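Local coordinates for protein lipolytic enzyme, g-d-s-l (Clostridium thermocellum, PDB 2W47) that carries a family 6 carbohydrate-binding module, a beta-sandwich domain that holds a glycan and a calcium ion in one pocket, at residues A[32-35]-A[41-44]. Numbering follows the deposited sequence. Where two conformers were deposited one is given.
Sequences VNYH and YIEW. With CA (calcium ion), chain C; AQA (4-deoxy-beta-L-threo-hex-4-enopyranuronic acid), chain B.
Tyr34 reaches from the calcium site to Ile42, and it illustrates how one residue can join a metal site, through its backbone O, to the packed interior of a beta-sandwich, through its ring. CB lies on the calcium side, 4.2 Å from the ion. With CG anti to the carbonyl carbon (chi1 -78°), the ring is carried inward: CE2 comes to 3.7 Å from Tyr41 CA, while on its other flank CE1 lies 4.0 Å from Ile42 CG2. CZ also packs on that methyl, the two side chains crossing at about a right angle. At the tip, OH lies among the isoleucine carbons, 3.3 Å from Ile42 CG1, and its polar demand is met by a hydrogen bond to the backbone oxygen of Ala112. Ile42 serves two neighbours at once, because in the conformer given the methyl touching the tyrosine ring also meets Val32, with Ile42 CG2 3.5 Å from Val32 CG1.

No hydrogen bond joins the two segments; apolar packing does. The backbone end of Tyr34 belongs to the metal site: its carbonyl O binds calcium at 2.3 Å, next to Asn33 OD1 at 2.2 Å, and Asn36 also coordinates the ion. 4-Deoxy-beta-L-threo-hex-4-enopyranuronic acid adds O6B, so calcium bridges protein and glycan directly. Strand 31-34, paired with strand 17-20, thus turns Asn33 to the ligand, while Val32 and the ring of Tyr34 pack against strand 41-48 of the five-stranded sheet; strand 106-114 lies beside Ile42, and Val123 of strand 122-130, in the four-stranded sheet, touches both Tyr34 and Ile42.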
loop_
_atom_site.group_PDB
_atom_site.type_symbol
_atom_site.label_atom_id
_atom_site.label_comp_id
_atom_site.label_asym_id
_atom_site.label_seq_id
_atom_site.Cartn_x
_atom_site.Cartn_y
_atom_site.Cartn_z
ATOM N N VAL A 32 5.432 -0.467 7.860
ATOM C CA VAL A 32 6.526 0.097 7.072
ATOM C C VAL A 32 6.624 1.603 7.261
ATOM O O VAL A 32 5.633 2.313 7.162
ATOM C CB VAL A 32 6.354 -0.180 5.567
ATOM C CG1 VAL A 32 7.565 0.328 4.799
ATOM C CG2 VAL A 32 6.170 -1.664 5.309
ATOM N N ASN A 33 7.838 2.074 7.523
ATOM C CA ASN A 33 8.156 3.492 7.527
ATOM C C ASN A 33 9.161 3.746 6.416
ATOM O O ASN A 33 10.287 3.253 6.470
ATOM C CB ASN A 33 8.703 3.885 8.904
ATOM C CG ASN A 33 9.295 5.282 8.947
ATOM O OD1 ASN A 33 9.146 6.081 8.021
ATOM N ND2 ASN A 33 10.005 5.571 10.031
ATOM N N TYR A 34 8.728 4.478 5.388
ATOM C CA TYR A 34 9.576 4.814 4.251
ATOM C C TYR A 34 10.701 5.739 4.686
ATOM O O TYR A 34 10.502 6.593 5.546
ATOM C CB TYR A 34 8.750 5.559 3.202
ATOM C CG TYR A 34 7.837 4.715 2.335
ATOM C CD1 TYR A 34 6.654 4.180 2.834
ATOM C CD2 TYR A 34 8.127 4.515 0.989
ATOM C CE1 TYR A 34 5.799 3.439 2.031
ATOM C CE2 TYR A 34 7.278 3.775 0.168
ATOM C CZ TYR A 34 6.121 3.232 0.702
ATOM O OH TYR A 34 5.257 2.491 -0.075
ATOM N N HIS A 35 11.882 5.608 4.082
ATOM C CA HIS A 35 12.879 6.673 4.205
ATOM C C HIS A 35 12.260 7.969 3.703
ATOM O O HIS A 35 11.457 7.960 2.762
ATOM C CB HIS A 35 14.111 6.374 3.353
ATOM C CG HIS A 35 14.978 5.274 3.877
ATOM N ND1 HIS A 35 14.661 4.523 4.991
ATOM C CD2 HIS A 35 16.152 4.781 3.413
ATOM C CE1 HIS A 35 15.612 3.629 5.200
ATOM N NE2 HIS A 35 16.522 3.759 4.249
ATOM N N TYR A 41 10.114 2.083 -1.735
ATOM C CA TYR A 41 8.929 1.337 -2.117
ATOM C C TYR A 41 8.640 0.145 -1.250
ATOM O O TYR A 41 9.514 -0.354 -0.544
ATOM C CB TYR A 41 8.964 0.904 -3.595
ATOM C CG TYR A 41 10.029 -0.103 -4.007
ATOM C CD1 TYR A 41 9.892 -1.468 -3.719
ATOM C CD2 TYR A 41 11.134 0.307 -4.748
ATOM C CE1 TYR A 41 10.876 -2.395 -4.128
ATOM C CE2 TYR A 41 12.101 -0.604 -5.168
ATOM C CZ TYR A 41 11.966 -1.944 -4.857
ATOM O OH TYR A 41 12.951 -2.825 -5.275
ATOM N N ILE A 42 7.387 -0.297 -1.312
ATOM C CA ILE A 42 6.944 -1.547 -0.710
ATOM C C ILE A 42 6.291 -2.373 -1.812
ATOM O O ILE A 42 5.537 -1.848 -2.639
ATOM C CB ILE A 42 5.949 -1.325 0.459
ATOM C CG1 ILE A 42 4.635 -0.712 -0.043
ATOM C CG2 ILE A 42 6.598 -0.484 1.550
ATOM C CD1 ILE A 42 3.670 -0.298 1.055
ATOM N N GLU A 43 6.601 -3.665 -1.828
ATOM C CA GLU A 43 6.119 -4.552 -2.871
ATOM C C GLU A 43 5.611 -5.836 -2.259
ATOM O O GLU A 43 6.275 -6.429 -1.413
ATOM C CB GLU A 43 7.255 -4.847 -3.841
ATOM C CG GLU A 43 6.886 -5.746 -4.987
ATOM C CD GLU A 43 8.015 -5.846 -5.972
ATOM O OE1 GLU A 43 8.186 -4.906 -6.776
ATOM O OE2 GLU A 43 8.735 -6.876 -5.959
ATOM N N TRP A 44 4.435 -6.269 -2.698
ATOM C CA TRP A 44 3.909 -7.552 -2.281
ATOM C C TRP A 44 3.639 -8.443 -3.475
ATOM O O TRP A 44 3.268 -7.971 -4.556
ATOM C CB TRP A 44 2.593 -7.379 -1.531
ATOM C CG TRP A 44 2.686 -6.952 -0.107
ATOM C CD1 TRP A 44 2.952 -7.741 0.978
ATOM C CD2 TRP A 44 2.426 -5.642 0.404
ATOM N NE1 TRP A 44 2.893 -6.995 2.130
ATOM C CE2 TRP A 44 2.570 -5.705 1.805
ATOM C CE3 TRP A 44 2.091 -4.419 -0.192
ATOM C CZ2 TRP A 44 2.386 -4.600 2.622
ATOM C CZ3 TRP A 44 1.913 -3.317 0.626
ATOM C CH2 TRP A 44 2.063 -3.418 2.018
HETATM CA CA CA C . 8.908 7.868 6.698
HETATM O O6A AQA B . 7.989 11.496 8.611
HETATM C C6 AQA B . 7.840 10.262 8.833
HETATM O O6B AQA B . 7.794 9.411 7.908
HETATM C C5 AQA B . 7.718 9.846 10.095
HETATM O O5 AQA B . 7.745 10.873 11.128
HETATM C C4 AQA B . 7.547 8.536 10.391
HETATM C C3 AQA B . 7.640 8.059 11.827
HETATM O O3 AQA B . 6.931 6.827 12.022
HETATM C C2 AQA B . 7.052 9.147 12.716
HETATM O O2 AQA B . 7.127 8.779 14.094
HETATM C C1 AQA B . 7.805 10.455 12.497
HETATM O O HOH W 1 6.829 6.523 6.027
HETATM O O HOH W 2 10.489 8.602 8.289
HETATM O O HOH W 3 8.394 8.744 4.611
#